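Local atomic coordinates of clavulanic acid biosynthesis oligopeptide binding protein 2 (PDB entry 2WOL), a protein that probably binds peptides or related solutes as a family 5 extracellular solute-binding protein and belongs to the clavulanic acid biosynthetic pathway of Streptomyces clavuligerus. Residues A[400-405]-A[428-433]; A[451-456]-A[465-470]; A[440-445]-A[482-487]; A[408-413]-A[418-423]. All coordinates share one frame; numbering follows the deposited sequence.

In the fold
The four contacts gather round one mixed sheet of the solute-binding fold, in which strand 391-398 runs parallel to both strand 418-425 and strand 448-453. Contact 4 is nested inside the loop closed by contact 1, and both use helix 401-414. Contact 2 is likewise nested inside the loop closed by contact 3. Centres of contacts 1 and 2, 1 and 3, and 1 and 4 are each about 16 Å apart; those of contacts 2 and 4 are about 24 Å apart. Contact 2 lies nearest the centre of the chain and contact 4 farthest from it. Two successive chain closures thus pack helices and loops against a common sheet.

Contact 1. Residues A[400-405]-A[428-433]; sequences GKFRLV and ATYFSL
Phe-402 and Tyr-430 have the nearest CA atoms of the two segments, yet these lie 11.1 Å apart, so the backbones stay well separated and the rings bridge the gap. Phe-402 sits in the first turn of helix 401-414, two residues after the N-cap residue Gly-400. Tyr-430 belongs to the short, weakly bonded helical turn near 430-434.

The touching atoms are CD2 and CE2 at one edge of Phe-402. CE2 of Phe-402 comes to 4.0 Å from CE2 of Tyr-430. The two rings form an offset edge-to-face pair, with the edge of Phe-402 turned toward the face of Tyr-430. Their centroids are 6.0 Å apart and their planes meet at 73°. In Tyr-430, CG stands anti to the backbone N (chi1 -169°), which sends the ring out toward Phe-402. Within its own segment, CD2 of Tyr-430 lies over the face of Phe-431, offset toward its rim. No hydrogen bond crosses the contact. The hydroxyl of Tyr-430 is instead bonded to the backbone O of Val-450, which ties the ring to the sheet.

The contact is buried. Phe-402 packs on Thr-397 of strand 391-398 and on Val-450 and Asp-452 of strand 448-453. Tyr-430 lies against Gln-398 and against Leu-425 of strand 418-425, so the ring pair joins two helical segments to three strands of the mixed sheet.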
loop_
_atom_site.group_PDB
_atom_site.type_symbol
_atom_site.label_atom_id
_atom_site.label_comp_id
_atom_site.label_asym_id
_atom_site.label_seq_id
_atom_site.Cartn_x
_atom_site.Cartn_y
_atom_site.Cartn_z
ATOM N N GLY A 400 -12.078 3.229 17.580
ATOM C CA GLY A 400 -11.692 1.838 17.347
ATOM C C GLY A 400 -10.292 1.501 17.824
ATOM O O GLY A 400 -9.886 1.902 18.916
ATOM N N LYS A 401 -9.555 0.762 16.997
ATOM C CA LYS A 401 -8.215 0.286 17.349
ATOM C C LYS A 401 -7.223 1.432 17.539
ATOM O O LYS A 401 -6.322 1.352 18.381
ATOM C CB LYS A 401 -7.696 -0.695 16.290
ATOM C CG LYS A 401 -6.728 -1.745 16.825
ATOM C CD LYS A 401 -7.446 -2.796 17.664
ATOM C CE LYS A 401 -6.475 -3.827 18.216
ATOM N NZ LYS A 401 -7.050 -4.576 19.371
ATOM N N PHE A 402 -7.395 2.491 16.751
ATOM C CA PHE A 402 -6.576 3.695 16.866
ATOM C C PHE A 402 -6.787 4.372 18.217
ATOM O O PHE A 402 -5.845 4.934 18.783
ATOM C CB PHE A 402 -6.900 4.675 15.734
ATOM C CG PHE A 402 -6.199 4.379 14.433
ATOM C CD1 PHE A 402 -5.786 3.088 14.108
ATOM C CD2 PHE A 402 -5.985 5.399 13.513
ATOM C CE1 PHE A 402 -5.151 2.824 12.896
ATOM C CE2 PHE A 402 -5.357 5.145 12.299
ATOM C CZ PHE A 402 -4.936 3.857 11.991
ATOM N N ARG A 403 -8.024 4.327 18.718
ATOM C CA ARG A 403 -8.361 4.909 20.020
ATOM C C ARG A 403 -7.686 4.156 21.167
ATOM O O ARG A 403 -7.170 4.775 22.102
ATOM C CB ARG A 403 -9.884 4.975 20.225
ATOM C CG ARG A 403 -10.331 5.489 21.599
ATOM C CD ARG A 403 -9.788 6.884 21.889
ATOM N NE ARG A 403 -9.896 7.246 23.303
ATOM C CZ ARG A 403 -10.788 8.097 23.802
ATOM N NH1 ARG A 403 -11.670 8.693 23.010
ATOM N NH2 ARG A 403 -10.793 8.358 25.101
ATOM N N LEU A 404 -7.683 2.827 21.083
ATOM C CA LEU A 404 -6.983 2.002 22.069
ATOM C C LEU A 404 -5.499 2.353 22.131
ATOM O O LEU A 404 -4.925 2.451 23.216
ATOM C CB LEU A 404 -7.160 0.508 21.772
ATOM C CG LEU A 404 -8.569 -0.092 21.835
ATOM C CD1 LEU A 404 -8.518 -1.570 21.477
ATOM C CD2 LEU A 404 -9.218 0.109 23.199
ATOM N N VAL A 405 -4.891 2.550 20.963
ATOM C CA VAL A 405 -3.494 2.975 20.882
ATOM C C VAL A 405 -3.312 4.364 21.505
ATOM O O VAL A 405 -2.387 4.576 22.297
ATOM C CB VAL A 405 -2.963 2.910 19.428
ATOM C CG1 VAL A 405 -1.602 3.594 19.300
ATOM C CG2 VAL A 405 -2.876 1.458 18.963
ATOM N N ALA A 428 -14.137 7.846 8.262
ATOM C CA ALA A 428 -14.207 7.825 6.799
ATOM C C ALA A 428 -13.323 8.875 6.122
ATOM O O ALA A 428 -12.792 8.633 5.035
ATOM C CB ALA A 428 -15.651 7.975 6.340
ATOM N N THR A 429 -13.165 10.028 6.769
ATOM C CA THR A 429 -12.392 11.135 6.207
ATOM C C THR A 429 -11.093 11.409 6.970
ATOM O O THR A 429 -10.511 12.485 6.835
ATOM C CB THR A 429 -13.217 12.437 6.179
ATOM O OG1 THR A 429 -13.606 12.784 7.514
ATOM C CG2 THR A 429 -14.459 12.283 5.302
ATOM N N TYR A 430 -10.639 10.436 7.757
ATOM C CA TYR A 430 -9.467 10.614 8.622
ATOM C C TYR A 430 -8.209 11.023 7.857
ATOM O O TYR A 430 -7.415 11.833 8.340
ATOM C CB TYR A 430 -9.207 9.342 9.429
ATOM C CG TYR A 430 -8.192 9.501 10.543
ATOM C CD1 TYR A 430 -8.487 10.259 11.678
ATOM C CD2 TYR A 430 -6.947 8.875 10.473
ATOM C CE1 TYR A 430 -7.567 10.399 12.708
ATOM C CE2 TYR A 430 -6.016 9.006 11.504
ATOM C CZ TYR A 430 -6.334 9.772 12.615
ATOM O OH TYR A 430 -5.426 9.913 13.639
ATOM N N PHE A 431 -8.041 10.472 6.659
ATOM C CA PHE A 431 -6.850 10.731 5.853
ATOM C C PHE A 431 -7.036 11.898 4.873
ATOM O O PHE A 431 -6.066 12.546 4.479
ATOM C CB PHE A 431 -6.410 9.444 5.140
ATOM C CG PHE A 431 -6.388 8.233 6.043
ATOM C CD1 PHE A 431 -7.407 7.286 5.988
ATOM C CD2 PHE A 431 -5.362 8.053 6.967
ATOM C CE1 PHE A 431 -7.395 6.168 6.830
ATOM C CE2 PHE A 431 -5.339 6.943 7.812
ATOM C CZ PHE A 431 -6.358 5.999 7.744
ATOM N N SER A 432 -8.285 12.175 4.505
ATOM C CA SER A 432 -8.605 13.257 3.574
ATOM C C SER A 432 -8.854 14.603 4.261
ATOM O O SER A 432 -8.422 15.651 3.767
ATOM C CB SER A 432 -9.819 12.879 2.721
ATOM O OG SER A 432 -10.910 12.490 3.540
ATOM N N LEU A 433 -9.559 14.577 5.390
ATOM C CA LEU A 433 -9.951 15.812 6.068
ATOM C C LEU A 433 -9.583 15.834 7.552
ATOM O O LEU A 433 -9.743 16.858 8.216
ATOM C CB LEU A 433 -11.458 16.069 5.897
ATOM C CG LEU A 433 -12.012 16.317 4.487
ATOM C CD1 LEU A 433 -13.525 16.158 4.479
ATOM C CD2 LEU A 433 -11.608 17.690 3.952
#

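Contact 2. Residues A[451-456]-A[465-470]; sequences TDWGAD and APLVDG
Trp-453 meets Pro-466 and Leu-467, and its indole carries the whole contact. The first interaction is CH-pi. Methyl CD2 of Leu-467 sits over the five-membered ring of Trp-453, 3.8 Å from its centroid and 11° off the ring normal. The opposite indole face has Ala-455 N above it, near the rim.

The rest of the contact is apolar. CD1 of Leu-467 comes to 3.6 Å from CD1 of Trp-453, so both leucine methyls press on the pyrrole part of the indole. Pro-466 serves the benzene part: its CG is 3.7 Å from CZ2 of Trp-453, and its CB lies close to CH2. Trp-453 and Pro-466 cross at about a right angle. Trp-453 has CG anti to its backbone N (chi1 163°), and this directs the indole to helix 460-468.

Polar bonds do not cross the contact. The indole NE1 bonds to the backbone O of Phe-463 of helix 460-468, about a turn before Pro-466, a bond that helps fix the indole's orientation. On the helix side, Ala-465 O accepts from both Val-468 N and Asp-469 N. A glycerol, probably from the crystallisation liquor, lies about 3 Å from the Trp-453 side chain and may mark a pocket.

The contact packs helix 460-468 against strand 448-453 at Trp-453. Strand 303-309 pairs with that strand, and its Phe-306 touches both Trp-453 and Leu-467.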
loop_
_atom_site.group_PDB
_atom_site.type_symbol
_atom_site.label_atom_id
_atom_site.label_comp_id
_atom_site.label_asym_id
_atom_site.label_seq_id
_atom_site.Cartn_x
_atom_site.Cartn_y
_atom_site.Cartn_z
ATOM N N THR A 451 -1.615 6.903 13.486
ATOM C CA THR A 451 -1.973 6.446 12.152
ATOM C C THR A 451 -1.273 5.150 11.761
ATOM O O THR A 451 -0.438 4.636 12.502
ATOM C CB THR A 451 -1.761 7.557 11.084
ATOM O OG1 THR A 451 -2.496 7.224 9.900
ATOM C CG2 THR A 451 -0.289 7.746 10.747
ATOM N N ASP A 452 -1.654 4.613 10.608
ATOM C CA ASP A 452 -0.921 3.519 9.990
ATOM C C ASP A 452 -0.689 3.862 8.527
ATOM O O ASP A 452 -1.400 4.699 7.966
ATOM C CB ASP A 452 -1.627 2.169 10.183
ATOM C CG ASP A 452 -2.915 2.039 9.384
ATOM O OD1 ASP A 452 -3.576 3.055 9.083
ATOM O OD2 ASP A 452 -3.280 0.886 9.070
ATOM N N TRP A 453 0.318 3.237 7.928
ATOM C CA TRP A 453 0.766 3.592 6.590
ATOM C C TRP A 453 1.329 2.372 5.882
ATOM O O TRP A 453 2.066 1.588 6.478
ATOM C CB TRP A 453 1.842 4.680 6.672
ATOM C CG TRP A 453 2.659 4.833 5.420
ATOM C CD1 TRP A 453 3.949 4.420 5.231
ATOM C CD2 TRP A 453 2.245 5.435 4.186
ATOM N NE1 TRP A 453 4.362 4.728 3.960
ATOM C CE2 TRP A 453 3.340 5.354 3.296
ATOM C CE3 TRP A 453 1.058 6.035 3.746
ATOM C CZ2 TRP A 453 3.283 5.850 1.990
ATOM C CZ3 TRP A 453 1.008 6.538 2.450
ATOM C CH2 TRP A 453 2.112 6.436 1.588
ATOM N N GLY A 454 0.966 2.225 4.612
ATOM C CA GLY A 454 1.591 1.258 3.720
ATOM C C GLY A 454 1.991 1.954 2.432
ATOM O O GLY A 454 1.258 2.799 1.915
ATOM N N ALA A 455 3.160 1.602 1.916
ATOM C CA ALA A 455 3.651 2.183 0.670
ATOM C C ALA A 455 2.753 1.820 -0.508
ATOM O O ALA A 455 2.161 0.743 -0.537
ATOM C CB ALA A 455 5.060 1.716 0.406
ATOM N N ASP A 456 2.666 2.725 -1.479
ATOM C CA ASP A 456 1.917 2.464 -2.710
ATOM C C ASP A 456 2.713 1.623 -3.709
ATOM O O ASP A 456 2.163 1.123 -4.691
ATOM C CB ASP A 456 1.458 3.776 -3.344
ATOM C CG ASP A 456 0.419 4.496 -2.502
ATOM O OD1 ASP A 456 -0.293 3.827 -1.722
ATOM O OD2 ASP A 456 0.302 5.733 -2.623
ATOM N N ALA A 465 9.232 8.512 1.457
ATOM C CA ALA A 465 9.082 9.877 0.945
ATOM C C ALA A 465 7.741 10.547 1.285
ATOM O O ALA A 465 7.729 11.705 1.691
ATOM C CB ALA A 465 9.359 9.944 -0.546
ATOM N N PRO A 466 6.605 9.831 1.123
ATOM C CA PRO A 466 5.338 10.475 1.495
ATOM C C PRO A 466 5.252 10.861 2.975
ATOM O O PRO A 466 4.493 11.760 3.332
ATOM C CB PRO A 466 4.292 9.407 1.157
ATOM C CG PRO A 466 4.949 8.574 0.100
ATOM C CD PRO A 466 6.370 8.486 0.569
ATOM N N LEU A 467 6.040 10.190 3.810
ATOM C CA LEU A 467 6.030 10.429 5.250
ATOM C C LEU A 467 6.916 11.585 5.701
ATOM O O LEU A 467 6.632 12.198 6.732
ATOM C CB LEU A 467 6.453 9.166 6.008
ATOM C CG LEU A 467 5.602 7.902 5.884
ATOM C CD1 LEU A 467 6.187 6.815 6.780
ATOM C CD2 LEU A 467 4.130 8.161 6.238
ATOM N N VAL A 468 7.987 11.872 4.957
ATOM C CA VAL A 468 9.027 12.788 5.459
ATOM C C VAL A 468 9.557 13.827 4.468
ATOM O O VAL A 468 10.249 14.768 4.871
ATOM C CB VAL A 468 10.245 12.013 6.049
ATOM C CG1 VAL A 468 9.799 11.053 7.162
ATOM C CG2 VAL A 468 11.029 11.275 4.957
ATOM N N ASP A 469 9.259 13.645 3.182
ATOM C CA ASP A 469 9.775 14.532 2.140
ATOM C C ASP A 469 8.986 15.838 2.151
ATOM O O ASP A 469 7.764 15.831 2.029
ATOM C CB ASP A 469 9.699 13.832 0.773
ATOM C CG ASP A 469 10.386 14.609 -0.339
ATOM O OD1 ASP A 469 10.201 15.841 -0.437
ATOM O OD2 ASP A 469 11.091 13.962 -1.139
ATOM N N GLY A 470 9.699 16.953 2.305
ATOM C CA GLY A 470 9.084 18.281 2.374
ATOM C C GLY A 470 8.250 18.648 1.160
ATOM O O GLY A 470 7.268 19.384 1.275
#

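Contact 3. Residues A[440-445]-A[482-487]; sequences TVREHG and LPELDD
Arg-442 of helix 438-444 and Glu-484 of the irregular loop before helix 488-499 are joined by a salt bridge at the protein surface. The loop segment begins with Leu-482, a buried residue that packs on Leu-449 of strand 448-453, as does Val-441, next to Arg-442 in the helix. Pro-483 lies between Leu-482 and Glu-484.

Glu-484 comes next, with backbone angles in the left-handed helical region. Its chain is extended beyond CG and comes from the direction opposite to that of Arg-442. The guanidinium grips the carboxylate end-on, one nitrogen to each oxygen. NH1 of Arg-442 is 2.8 Å from OE2 of Glu-484, and the bond is nearly straight at 170°. NH2 of Arg-442 is 2.8 Å from OE1 of Glu-484, at 165°. OE2 uses its syn lone pair; OE1 is also met on the syn side, but somewhat out of the carboxylate plane. Two bonds, one to each oxygen, make this a bidentate pair; the two flat groups are nearly coplanar, 26° apart. NH1 also donates to Pro-438 O, which holds the guanidinium against its own helix.

A Schellman motif closes that helix. Leu-446 N bonds to Val-441 O, and Gly-445 N bonds weakly to Arg-442 O, with Gly-445, at positive phi, as the C-prime residue.

Beyond Glu-484 the loop leaves the helix and runs to Asp-487. This is the N-cap of helix 488-499, its OD1 accepting from Glu-489 N.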
loop_
_atom_site.group_PDB
_atom_site.type_symbol
_atom_site.label_atom_id
_atom_site.label_comp_id
_atom_site.label_asym_id
_atom_site.label_seq_id
_atom_site.Cartn_x
_atom_site.Cartn_y
_atom_site.Cartn_z
ATOM N N THR A 440 -6.768 20.994 9.651
ATOM C CA THR A 440 -7.488 20.295 10.716
ATOM C C THR A 440 -6.567 20.048 11.904
ATOM O O THR A 440 -6.966 20.225 13.056
ATOM C CB THR A 440 -8.076 18.956 10.221
ATOM O OG1 THR A 440 -8.950 19.205 9.117
ATOM C CG2 THR A 440 -8.859 18.249 11.328
ATOM N N VAL A 441 -5.330 19.654 11.611
ATOM C CA VAL A 441 -4.316 19.428 12.639
ATOM C C VAL A 441 -4.110 20.707 13.464
ATOM O O VAL A 441 -4.032 20.655 14.692
ATOM C CB VAL A 441 -2.988 18.921 12.013
ATOM C CG1 VAL A 441 -1.856 18.899 13.040
ATOM C CG2 VAL A 441 -3.184 17.531 11.410
ATOM N N ARG A 442 -4.054 21.850 12.783
ATOM C CA ARG A 442 -3.909 23.146 13.452
ATOM C C ARG A 442 -5.179 23.575 14.193
ATOM O O ARG A 442 -5.101 24.064 15.319
ATOM C CB ARG A 442 -3.461 24.216 12.456
ATOM C CG ARG A 442 -2.003 24.093 12.060
ATOM C CD ARG A 442 -1.714 24.871 10.788
ATOM N NE ARG A 442 -0.296 24.844 10.441
ATOM C CZ ARG A 442 0.306 23.836 9.812
ATOM N NH1 ARG A 442 -0.385 22.754 9.458
ATOM N NH2 ARG A 442 1.603 23.917 9.539
ATOM N N GLU A 443 -6.341 23.378 13.569
ATOM C CA GLU A 443 -7.630 23.739 14.185
ATOM C C GLU A 443 -7.813 23.112 15.570
ATOM O O GLU A 443 -8.257 23.775 16.517
ATOM C CB GLU A 443 -8.797 23.344 13.270
ATOM C CG GLU A 443 -10.179 23.649 13.855
ATOM C CD GLU A 443 -11.337 23.176 12.986
ATOM O OE1 GLU A 443 -11.124 22.853 11.795
ATOM O OE2 GLU A 443 -12.474 23.126 13.503
ATOM N N HIS A 444 -7.463 21.833 15.679
ATOM C CA HIS A 444 -7.672 21.078 16.908
ATOM C C HIS A 444 -6.411 20.962 17.758
ATOM O O HIS A 444 -6.451 20.381 18.843
ATOM C CB HIS A 444 -8.237 19.695 16.593
ATOM C CG HIS A 444 -9.562 19.735 15.901
ATOM N ND1 HIS A 444 -10.724 20.101 16.546
ATOM C CD2 HIS A 444 -9.909 19.467 14.621
ATOM C CE1 HIS A 444 -11.732 20.050 15.692
ATOM N NE2 HIS A 444 -11.263 19.666 14.518
ATOM N N GLY A 445 -5.309 21.521 17.267
ATOM C CA GLY A 445 -4.043 21.536 18.009
ATOM C C GLY A 445 -3.556 20.136 18.325
ATOM O O GLY A 445 -3.279 19.806 19.485
ATOM N N LEU A 482 2.868 14.052 8.150
ATOM C CA LEU A 482 2.084 14.649 9.230
ATOM C C LEU A 482 2.847 15.698 10.043
ATOM O O LEU A 482 2.286 16.748 10.366
ATOM C CB LEU A 482 1.456 13.572 10.128
ATOM C CG LEU A 482 0.537 12.552 9.441
ATOM C CD1 LEU A 482 -0.030 11.560 10.449
ATOM C CD2 LEU A 482 -0.586 13.221 8.644
ATOM N N PRO A 483 4.127 15.432 10.371
ATOM C CA PRO A 483 4.920 16.480 11.020
ATOM C C PRO A 483 5.240 17.660 10.103
ATOM O O PRO A 483 5.770 18.671 10.571
ATOM C CB PRO A 483 6.226 15.759 11.379
ATOM C CG PRO A 483 5.887 14.298 11.347
ATOM C CD PRO A 483 4.897 14.181 10.238
ATOM N N GLU A 484 4.941 17.522 8.812
ATOM C CA GLU A 484 5.334 18.513 7.798
ATOM C C GLU A 484 6.840 18.789 7.861
ATOM O O GLU A 484 7.288 19.941 7.832
ATOM C CB GLU A 484 4.500 19.798 7.921
ATOM C CG GLU A 484 3.008 19.553 7.715
ATOM C CD GLU A 484 2.132 20.754 8.029
ATOM O OE1 GLU A 484 2.596 21.906 7.862
ATOM O OE2 GLU A 484 0.968 20.536 8.432
ATOM N N LEU A 485 7.611 17.711 7.974
ATOM C CA LEU A 485 9.059 17.796 7.949
ATOM C C LEU A 485 9.496 18.313 6.590
ATOM O O LEU A 485 9.080 17.792 5.555
ATOM C CB LEU A 485 9.691 16.429 8.231
ATOM C CG LEU A 485 11.202 16.425 8.494
ATOM C CD1 LEU A 485 11.520 17.089 9.824
ATOM C CD2 LEU A 485 11.764 15.008 8.460
ATOM N N ASP A 486 10.322 19.354 6.610
ATOM C CA ASP A 486 10.874 19.928 5.391
ATOM C C ASP A 486 12.346 20.252 5.624
ATOM O O ASP A 486 12.755 21.417 5.637
ATOM C CB ASP A 486 10.073 21.170 4.984
ATOM C CG ASP A 486 10.374 21.634 3.569
ATOM O OD1 ASP A 486 11.067 20.914 2.812
ATOM O OD2 ASP A 486 9.903 22.737 3.212
ATOM N N ASP A 487 13.124 19.192 5.827
ATOM C CA ASP A 487 14.556 19.278 6.052
ATOM C C ASP A 487 15.260 19.195 4.696
ATOM O O ASP A 487 15.186 18.159 4.025
ATOM C CB ASP A 487 14.990 18.128 6.974
ATOM C CG ASP A 487 16.479 18.140 7.300
ATOM O OD1 ASP A 487 17.256 18.894 6.675
ATOM O OD2 ASP A 487 16.881 17.366 8.193
#

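Contact 4. Residues A[408-413]-A[418-423]; sequences AVVESL and IELTVK
Leu-413 and Leu-420 lie at the centre of a contact within a beta-alpha-beta unit, made of strand 391-398, helix 401-414 and strand 418-425. Here the helix packs on the strand that follows it. The axes of 408-413 and 418-423 run nearly antiparallel, at 163°, and approach to 7.5 Å.

Apolar contacts dominate. CD1 of Leu-420 is 3.7 Å from CD1 of Leu-413, and the same methyl also meets CG1 of Val-409. CG2 of Val-410 touches both CB of Leu-420 and CG2 of Val-422, 3.8 Å from the latter. In Val-410 this methyl is anti to the carbonyl carbon and CG1 is anti to the backbone N (chi1 173°), which leaves CG1 near Leu-420 O. Where the helix passes into the strand, CB of Leu-413 packs on CB of Ile-418. Beside it in the sheet, Leu-420 touches Ala-393 of strand 391-398. Val-409 also touches Leu-334 of helix 331-337.

One direct hydrogen bond joins the two segments. Ile-418 N donates to Leu-413 O at 3.1 Å, from above the carbonyl plane. A water adds a second link: it donates to Val-410 O and to Ile-418 O, and accepts from Leu-420 N, joining helix and strand through three backbone atoms.

Within the helix, Ser-412 OG donates to Ala-408 O at 2.7 Å, while Ser-412 N reaches the same oxygen from the opposite face of its carbonyl plane.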
loop_
_atom_site.group_PDB
_atom_site.type_symbol
_atom_site.label_atom_id
_atom_site.label_comp_id
_atom_site.label_asym_id
_atom_site.label_seq_id
_atom_site.Cartn_x
_atom_site.Cartn_y
_atom_site.Cartn_z
ATOM N N ALA A 408 -3.264 4.165 25.209
ATOM C CA ALA A 408 -1.972 3.646 25.651
ATOM C C ALA A 408 -0.879 4.719 25.608
ATOM O O ALA A 408 0.045 4.707 26.429
ATOM C CB ALA A 408 -1.580 2.427 24.834
ATOM N N VAL A 409 -0.988 5.655 24.667
ATOM C CA VAL A 409 -0.062 6.791 24.631
ATOM C C VAL A 409 -0.316 7.695 25.843
ATOM O O VAL A 409 0.621 8.116 26.520
ATOM C CB VAL A 409 -0.152 7.611 23.312
ATOM C CG1 VAL A 409 0.840 8.775 23.330
ATOM C CG2 VAL A 409 0.121 6.729 22.098
ATOM N N VAL A 410 -1.589 7.975 26.115
ATOM C CA VAL A 410 -1.993 8.769 27.282
ATOM C C VAL A 410 -1.418 8.165 28.569
ATOM O O VAL A 410 -0.785 8.859 29.366
ATOM C CB VAL A 410 -3.540 8.881 27.387
ATOM C CG1 VAL A 410 -3.960 9.567 28.690
ATOM C CG2 VAL A 410 -4.111 9.622 26.187
ATOM N N GLU A 411 -1.633 6.863 28.749
ATOM C CA GLU A 411 -1.162 6.144 29.928
ATOM C C GLU A 411 0.370 6.157 30.044
ATOM O O GLU A 411 0.915 6.381 31.131
ATOM C CB GLU A 411 -1.696 4.708 29.912
ATOM C CG GLU A 411 -1.418 3.914 31.180
ATOM C CD GLU A 411 -2.080 2.540 31.183
ATOM O OE1 GLU A 411 -3.090 2.340 30.469
ATOM O OE2 GLU A 411 -1.585 1.656 31.906
ATOM N N SER A 412 1.052 5.926 28.922
ATOM C CA SER A 412 2.517 5.924 28.882
ATOM C C SER A 412 3.075 7.262 29.337
ATOM O O SER A 412 3.934 7.322 30.209
ATOM C CB SER A 412 3.026 5.644 27.461
ATOM O OG SER A 412 2.682 4.346 27.008
ATOM N N LEU A 413 2.567 8.334 28.736
ATOM C CA LEU A 413 3.140 9.661 28.914
ATOM C C LEU A 413 2.773 10.311 30.242
ATOM O O LEU A 413 3.500 11.172 30.734
ATOM C CB LEU A 413 2.754 10.567 27.739
ATOM C CG LEU A 413 3.149 10.094 26.333
ATOM C CD1 LEU A 413 2.920 11.194 25.312
ATOM C CD2 LEU A 413 4.593 9.607 26.279
ATOM N N ILE A 418 3.276 14.255 31.274
ATOM C CA ILE A 418 2.695 14.690 30.011
ATOM C C ILE A 418 1.234 14.261 30.017
ATOM O O ILE A 418 0.925 13.069 29.914
ATOM C CB ILE A 418 3.456 14.134 28.783
ATOM C CG1 ILE A 418 4.925 14.576 28.833
ATOM C CG2 ILE A 418 2.792 14.609 27.493
ATOM C CD1 ILE A 418 5.845 13.873 27.833
ATOM N N GLU A 419 0.350 15.247 30.163
ATOM C CA GLU A 419 -1.081 15.010 30.329
ATOM C C GLU A 419 -1.790 15.205 29.002
ATOM O O GLU A 419 -1.939 16.333 28.522
ATOM C CB GLU A 419 -1.673 15.968 31.368
ATOM C CG GLU A 419 -1.041 15.897 32.750
ATOM C CD GLU A 419 -1.558 16.988 33.675
ATOM O OE1 GLU A 419 -2.709 17.444 33.484
ATOM O OE2 GLU A 419 -0.811 17.390 34.593
ATOM N N LEU A 420 -2.228 14.100 28.410
ATOM C CA LEU A 420 -2.892 14.149 27.119
ATOM C C LEU A 420 -4.389 13.959 27.237
ATOM O O LEU A 420 -4.868 13.181 28.062
ATOM C CB LEU A 420 -2.343 13.072 26.182
ATOM C CG LEU A 420 -0.857 13.034 25.839
ATOM C CD1 LEU A 420 -0.632 11.968 24.782
ATOM C CD2 LEU A 420 -0.366 14.383 25.350
ATOM N N THR A 421 -5.119 14.684 26.399
ATOM C CA THR A 421 -6.515 14.375 26.145
ATOM C C THR A 421 -6.626 13.908 24.698
ATOM O O THR A 421 -5.739 14.169 23.878
ATOM C CB THR A 421 -7.436 15.572 26.423
ATOM O OG1 THR A 421 -6.981 16.706 25.681
ATOM C CG2 THR A 421 -7.431 15.917 27.911
ATOM N N VAL A 422 -7.711 13.207 24.395
ATOM C CA VAL A 422 -7.870 12.535 23.115
ATOM C C VAL A 422 -8.934 13.241 22.275
ATOM O O VAL A 422 -10.045 13.500 22.752
ATOM C CB VAL A 422 -8.254 11.048 23.319
ATOM C CG1 VAL A 422 -8.373 10.337 21.991
ATOM C CG2 VAL A 422 -7.235 10.338 24.213
ATOM N N LYS A 423 -8.580 13.559 21.034
ATOM C CA LYS A 423 -9.528 14.124 20.077
ATOM C C LYS A 423 -9.791 13.107 18.976
ATOM O O LYS A 423 -8.895 12.774 18.197
ATOM C CB LYS A 423 -9.004 15.444 19.492
ATOM C CG LYS A 423 -9.846 16.037 18.353
ATOM C CD LYS A 423 -11.228 16.476 18.821
ATOM C CE LYS A 423 -12.087 16.920 17.648
ATOM N NZ LYS A 423 -13.422 17.410 18.102
HETATM O O HOH W 1 -1.248 11.561 29.537
#